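Local coordinates for alpha-galactosidase (Thermus thermophilus, PDB 6LCJ), which probably cleaves terminal alpha-galactosyl units from sugars by hydrolysis, as a thermostable enzyme that assembles into a hexamer, at residues E191-D197 / L228-W233; D205-N209 / K292-W296. All blocks are in the same frame, centred on the assembly; numbering follows the deposited sequence.

Contact 1: residues E191-D197 / L228-W233; sequences EVFQIDD and LRAGLW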
loop_
_atom_site.group_PDB
_atom_site.type_symbol
_atom_site.label_atom_id
_atom_site.label_comp_id
_atom_site.label_asym_id
_atom_site.label_seq_id
_atom_site.Cartn_x
_atom_site.Cartn_y
_atom_site.Cartn_z
ATOM N N GLU E 191 3.518 43.725 -41.847
ATOM C CA GLU E 191 2.829 44.869 -41.267
ATOM C C GLU E 191 3.144 45.096 -39.797
ATOM O O GLU E 191 2.913 46.203 -39.308
ATOM C CB GLU E 191 1.309 44.717 -41.429
ATOM C CG GLU E 191 0.939 43.870 -42.636
ATOM C CD GLU E 191 -0.543 43.842 -42.908
ATOM O OE1 GLU E 191 -1.180 42.788 -42.687
ATOM O OE2 GLU E 191 -1.073 44.876 -43.357
ATOM N N VAL E 192 3.662 44.092 -39.088
ATOM C CA VAL E 192 3.948 44.171 -37.659
ATOM C C VAL E 192 5.313 43.543 -37.410
ATOM O O VAL E 192 5.619 42.472 -37.943
ATOM C CB VAL E 192 2.874 43.446 -36.814
ATOM C CG1 VAL E 192 3.096 43.688 -35.323
ATOM C CG2 VAL E 192 1.471 43.849 -37.218
ATOM N N PHE E 193 6.134 44.206 -36.595
ATOM C CA PHE E 193 7.393 43.659 -36.105
ATOM C C PHE E 193 7.223 43.463 -34.601
ATOM O O PHE E 193 7.155 44.446 -33.853
ATOM C CB PHE E 193 8.547 44.601 -36.418
ATOM C CG PHE E 193 9.897 44.037 -36.094
ATOM C CD1 PHE E 193 10.403 44.109 -34.808
ATOM C CD2 PHE E 193 10.669 43.437 -37.080
ATOM C CE1 PHE E 193 11.660 43.595 -34.509
ATOM C CE2 PHE E 193 11.932 42.921 -36.785
ATOM C CZ PHE E 193 12.429 43.005 -35.490
ATOM N N GLN E 194 7.141 42.206 -34.154
ATOM C CA GLN E 194 6.702 41.902 -32.795
ATOM C C GLN E 194 7.844 41.330 -31.967
ATOM O O GLN E 194 8.406 40.293 -32.319
ATOM C CB GLN E 194 5.519 40.939 -32.804
ATOM C CG GLN E 194 4.891 40.736 -31.416
ATOM C CD GLN E 194 4.906 39.277 -31.011
ATOM O OE1 GLN E 194 4.368 38.420 -31.729
ATOM N NE2 GLN E 194 5.542 38.975 -29.876
ATOM N N ILE E 195 8.176 42.014 -30.870
ATOM C CA ILE E 195 9.184 41.569 -29.907
ATOM C C ILE E 195 8.523 40.619 -28.915
ATOM O O ILE E 195 7.524 40.971 -28.279
ATOM C CB ILE E 195 9.815 42.762 -29.176
ATOM C CG1 ILE E 195 10.558 43.640 -30.160
ATOM C CG2 ILE E 195 10.785 42.309 -28.103
ATOM C CD1 ILE E 195 10.394 45.063 -29.842
ATOM N N ASP E 196 9.087 39.428 -28.765
ATOM C CA ASP E 196 8.461 38.428 -27.929
ATOM C C ASP E 196 9.169 38.345 -26.573
ATOM O O ASP E 196 9.784 39.314 -26.107
ATOM C CB ASP E 196 8.457 37.080 -28.658
ATOM C CG ASP E 196 7.288 36.195 -28.239
ATOM O OD1 ASP E 196 7.490 35.321 -27.347
ATOM O OD2 ASP E 196 6.185 36.350 -28.823
ATOM N N ASP E 197 9.071 37.185 -25.933
ATOM C CA ASP E 197 9.679 36.951 -24.634
ATOM C C ASP E 197 11.180 37.187 -24.715
ATOM O O ASP E 197 11.832 36.788 -25.682
ATOM C CB ASP E 197 9.353 35.517 -24.205
ATOM C CG ASP E 197 9.847 35.162 -22.820
ATOM O OD1 ASP E 197 10.217 36.051 -22.025
ATOM O OD2 ASP E 197 9.835 33.950 -22.513
ATOM N N LEU E 228 6.378 49.923 -40.125
ATOM C CA LEU E 228 5.831 48.753 -39.460
ATOM C C LEU E 228 5.218 49.130 -38.120
ATOM O O LEU E 228 5.766 49.959 -37.382
ATOM C CB LEU E 228 6.914 47.689 -39.248
ATOM C CG LEU E 228 7.413 46.981 -40.506
ATOM C CD1 LEU E 228 8.768 46.344 -40.255
ATOM C CD2 LEU E 228 6.406 45.947 -40.910
ATOM N N ARG E 229 4.075 48.520 -37.818
ATOM C CA ARG E 229 3.544 48.565 -36.467
ATOM C C ARG E 229 4.428 47.750 -35.535
ATOM O O ARG E 229 5.019 46.741 -35.927
ATOM C CB ARG E 229 2.123 48.011 -36.426
ATOM C CG ARG E 229 1.116 48.783 -37.243
ATOM C CD ARG E 229 -0.158 47.962 -37.419
ATOM N NE ARG E 229 -0.825 47.743 -36.143
ATOM C CZ ARG E 229 -2.038 47.214 -36.025
ATOM N NH1 ARG E 229 -2.720 46.855 -37.103
ATOM N NH2 ARG E 229 -2.571 47.054 -34.823
ATOM N N ALA E 230 4.500 48.188 -34.285
ATOM C CA ALA E 230 5.355 47.566 -33.289
ATOM C C ALA E 230 4.532 46.648 -32.385
ATOM O O ALA E 230 3.451 47.028 -31.927
ATOM C CB ALA E 230 6.072 48.638 -32.470
ATOM N N GLY E 231 5.052 45.452 -32.127
ATOM C CA GLY E 231 4.350 44.446 -31.341
ATOM C C GLY E 231 5.174 44.041 -30.135
ATOM O O GLY E 231 6.403 43.969 -30.218
ATOM N N LEU E 232 4.492 43.787 -29.010
ATOM C CA LEU E 232 5.157 43.417 -27.768
ATOM C C LEU E 232 4.376 42.308 -27.067
ATOM O O LEU E 232 3.148 42.216 -27.179
ATOM C CB LEU E 232 5.321 44.641 -26.855
ATOM C CG LEU E 232 6.251 44.606 -25.634
ATOM C CD1 LEU E 232 7.704 44.425 -26.017
ATOM C CD2 LEU E 232 6.090 45.894 -24.833
ATOM N N TRP E 233 5.115 41.475 -26.329
ATOM C CA TRP E 233 4.630 40.272 -25.662
ATOM C C TRP E 233 4.582 40.476 -24.152
ATOM O O TRP E 233 5.549 40.961 -23.560
ATOM C CB TRP E 233 5.573 39.100 -25.986
ATOM C CG TRP E 233 5.330 37.788 -25.274
ATOM C CD1 TRP E 233 4.599 36.731 -25.740
ATOM C CD2 TRP E 233 5.849 37.381 -24.000
ATOM N NE1 TRP E 233 4.631 35.695 -24.839
ATOM C CE2 TRP E 233 5.385 36.070 -23.758
ATOM C CE3 TRP E 233 6.659 37.994 -23.040
ATOM C CZ2 TRP E 233 5.698 35.368 -22.592
ATOM C CZ3 TRP E 233 6.972 37.286 -21.877
ATOM C CH2 TRP E 233 6.487 35.994 -21.668
#
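V192-I195 and R229-W233 run as parallel strands, inclined by 25° with axes 4.3 Å apart at closest approach, and each of F193, R229 and G231 turns both its N and its O to the other strand. R229 N reaches E191 O, F193 N reaches R229 O at 2.8 Å, G231 N binds F193 O, and I195 N closes on G231 O at 2.7 Å. Glycine suits position 231 because a beta carbon would sit some 2.7 Å from Q194 CG; Q194 CG instead packs against the bare backbone, 3.6 Å from G231 C. V192 shares this inner face and meets Y300 and V162 of the flanking strands. On the outer face F193, I195 and A230 lean on helix 216-224, I195 CB lying 4.1 Å from L232 CD1; branched and aromatic apolar chains fill the layer between strands and helix. At the C-terminal end of the pair, W233 makes the broadest contact. Its CG stands anti to the backbone N (chi1 174°), which lays the indole beneath D196 and D197. D197 CB sits over the six-membered ring, 3.7 Å from its centroid, a CH-pi contact only 6° off the normal, while D196 OD1 hangs above the rim of the same face. The D196 carboxylate is gripped by Q194 NE2 through OD2 at 2.9 Å, by the backbone D197 N through OD1, and by K302, which salt-bridges OD2. Q200 and W268 hold the D197 carboxylate, and W233 NE1 donates to D304. These are the second and third strands of the (beta/alpha)8 barrel, joined by a beta-alpha-beta crossover through helix 216-224, with polar groups gathered at the C-terminal strand ends, where barrels of this kind carry their active sites.

Contact 2: residues D205-N209 / K292-W296; sequences DWEPN and KALAW
K292 NZ is shared by two acceptors on the 205-209 segment: W206 O at 2.7 Å, approached 27° out of its carbonyl plane, and E207 OE2, also at 2.7 Å, which is met on its anti side, 34° from the carboxylate plane. The second bond is a salt bridge. Lysine suits this place because its long chain, bent at chi3 (54°), carries the ammonium from the helix out to the loop, while its CG lies over the rim of one face of the W296 indole. The helix, 280-296, is the one leading from barrel strand 229-234 to strand 298-303, and the loop follows the barrel strand 192-195. In that loop W206 centres an inverse gamma turn, with a weak bond from E207 N to D205 O. A methionine in place of K292 would probably leave W206 O without this donor and the E207 carboxylate without this countercharge and freer to turn. W296 CH2 comes to 3.8 Å from W206 O at the ring edge, and P208 CD lies 4.4 Å from W296 CH2. Tryptophan suits position 296 because its broad indole also reaches M216 and A217 of helix 216-224.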
loop_
_atom_site.group_PDB
_atom_site.type_symbol
_atom_site.label_atom_id
_atom_site.label_comp_id
_atom_site.label_asym_id
_atom_site.label_seq_id
_atom_site.Cartn_x
_atom_site.Cartn_y
_atom_site.Cartn_z
ATOM N N ASP E 205 7.870 42.089 -13.687
ATOM C CA ASP E 205 8.741 43.257 -13.842
ATOM C C ASP E 205 8.872 43.569 -15.338
ATOM O O ASP E 205 9.908 43.319 -15.960
ATOM C CB ASP E 205 10.101 42.993 -13.185
ATOM C CG ASP E 205 10.936 44.264 -13.012
ATOM O OD1 ASP E 205 10.484 45.352 -13.444
ATOM O OD2 ASP E 205 12.051 44.161 -12.456
ATOM N N TRP E 206 7.799 44.110 -15.912
ATOM C CA TRP E 206 7.692 44.375 -17.346
ATOM C C TRP E 206 8.341 45.719 -17.677
ATOM O O TRP E 206 7.694 46.721 -17.992
ATOM C CB TRP E 206 6.232 44.319 -17.772
ATOM C CG TRP E 206 5.682 42.976 -17.467
ATOM C CD1 TRP E 206 4.876 42.628 -16.417
ATOM C CD2 TRP E 206 5.953 41.767 -18.185
ATOM N NE1 TRP E 206 4.607 41.283 -16.456
ATOM C CE2 TRP E 206 5.260 40.730 -17.532
ATOM C CE3 TRP E 206 6.714 41.463 -19.322
ATOM C CZ2 TRP E 206 5.304 39.407 -17.980
ATOM C CZ3 TRP E 206 6.761 40.160 -19.759
ATOM C CH2 TRP E 206 6.057 39.145 -19.095
ATOM N N GLU E 207 9.665 45.707 -17.583
ATOM C CA GLU E 207 10.548 46.822 -17.849
ATOM C C GLU E 207 11.774 46.247 -18.536
ATOM O O GLU E 207 12.150 45.095 -18.276
ATOM C CB GLU E 207 10.953 47.555 -16.556
ATOM C CG GLU E 207 9.844 48.377 -15.907
ATOM C CD GLU E 207 9.402 49.546 -16.769
ATOM O OE1 GLU E 207 10.267 50.173 -17.423
ATOM O OE2 GLU E 207 8.188 49.843 -16.796
ATOM N N PRO E 208 12.396 47.005 -19.434
ATOM C CA PRO E 208 13.473 46.431 -20.251
ATOM C C PRO E 208 14.687 46.051 -19.421
ATOM O O PRO E 208 15.138 46.806 -18.560
ATOM C CB PRO E 208 13.802 47.547 -21.249
ATOM C CG PRO E 208 13.081 48.780 -20.754
ATOM C CD PRO E 208 11.923 48.299 -19.948
ATOM N N ASN E 209 15.217 44.864 -19.691
ATOM C CA ASN E 209 16.453 44.415 -19.066
ATOM C C ASN E 209 17.654 45.102 -19.723
ATOM O O ASN E 209 17.522 45.991 -20.570
ATOM C CB ASN E 209 16.557 42.884 -19.113
ATOM C CG ASN E 209 16.545 42.305 -20.548
ATOM O OD1 ASN E 209 17.204 42.816 -21.461
ATOM N ND2 ASN E 209 15.814 41.201 -20.728
ATOM N N LYS E 292 0.691 51.179 -20.556
ATOM C CA LYS E 292 2.102 51.523 -20.721
ATOM C C LYS E 292 2.628 51.122 -22.106
ATOM O O LYS E 292 3.416 51.859 -22.714
ATOM C CB LYS E 292 2.938 50.878 -19.625
ATOM C CG LYS E 292 4.403 50.867 -19.925
ATOM C CD LYS E 292 5.223 50.551 -18.691
ATOM C CE LYS E 292 4.759 49.258 -18.057
ATOM N NZ LYS E 292 5.848 48.580 -17.323
ATOM N N ALA E 293 2.209 49.959 -22.626
ATOM C CA ALA E 293 2.726 49.511 -23.918
ATOM C C ALA E 293 2.228 50.398 -25.056
ATOM O O ALA E 293 2.991 50.716 -25.976
ATOM C CB ALA E 293 2.351 48.049 -24.171
ATOM N N LEU E 294 0.956 50.809 -25.010
ATOM C CA LEU E 294 0.437 51.730 -26.020
ATOM C C LEU E 294 1.192 53.045 -25.990
ATOM O O LEU E 294 1.561 53.583 -27.041
ATOM C CB LEU E 294 -1.048 51.996 -25.811
ATOM C CG LEU E 294 -2.070 50.879 -25.923
ATOM C CD1 LEU E 294 -3.420 51.469 -26.228
ATOM C CD2 LEU E 294 -1.677 49.870 -26.983
ATOM N N ALA E 295 1.439 53.577 -24.792
ATOM C CA ALA E 295 2.174 54.832 -24.687
ATOM C C ALA E 295 3.574 54.685 -25.245
ATOM O O ALA E 295 4.130 55.638 -25.797
ATOM C CB ALA E 295 2.225 55.301 -23.237
ATOM N N TRP E 296 4.149 53.492 -25.124
ATOM C CA TRP E 296 5.468 53.217 -25.669
ATOM C C TRP E 296 5.497 53.227 -27.191
ATOM O O TRP E 296 6.583 53.328 -27.766
ATOM C CB TRP E 296 5.950 51.861 -25.169
ATOM C CG TRP E 296 6.577 51.915 -23.833
ATOM C CD1 TRP E 296 6.985 53.024 -23.172
ATOM C CD2 TRP E 296 6.891 50.794 -22.988
ATOM N NE1 TRP E 296 7.530 52.672 -21.957
ATOM C CE2 TRP E 296 7.483 51.308 -21.823
ATOM C CE3 TRP E 296 6.725 49.407 -23.109
ATOM C CZ2 TRP E 296 7.914 50.488 -20.779
ATOM C CZ3 TRP E 296 7.148 48.597 -22.079
ATOM C CH2 TRP E 296 7.738 49.142 -20.921
#

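Overall arrangement
Contact 1 is buried core and contact 2 lies at the surface, their centres about 13 Å apart in one barrel. In the first, two neighbouring strands are joined chiefly by backbone bonds, with apolar packing on the helix side and carboxylates bound at the strand ends. In the second, a loop and a helix meet chiefly through one lysine, which binds a carboxylate and a backbone carbonyl, with the W296 indole packed alongside. The segments alternate along the chain, and they touch: W233 CZ3 packs 3.5 Å from W206 CH2, and L232 CD2 lies 4.0 Å from W296 CE3. Indoles thus join strand 229-234 to both the loop and the helix of contact 2.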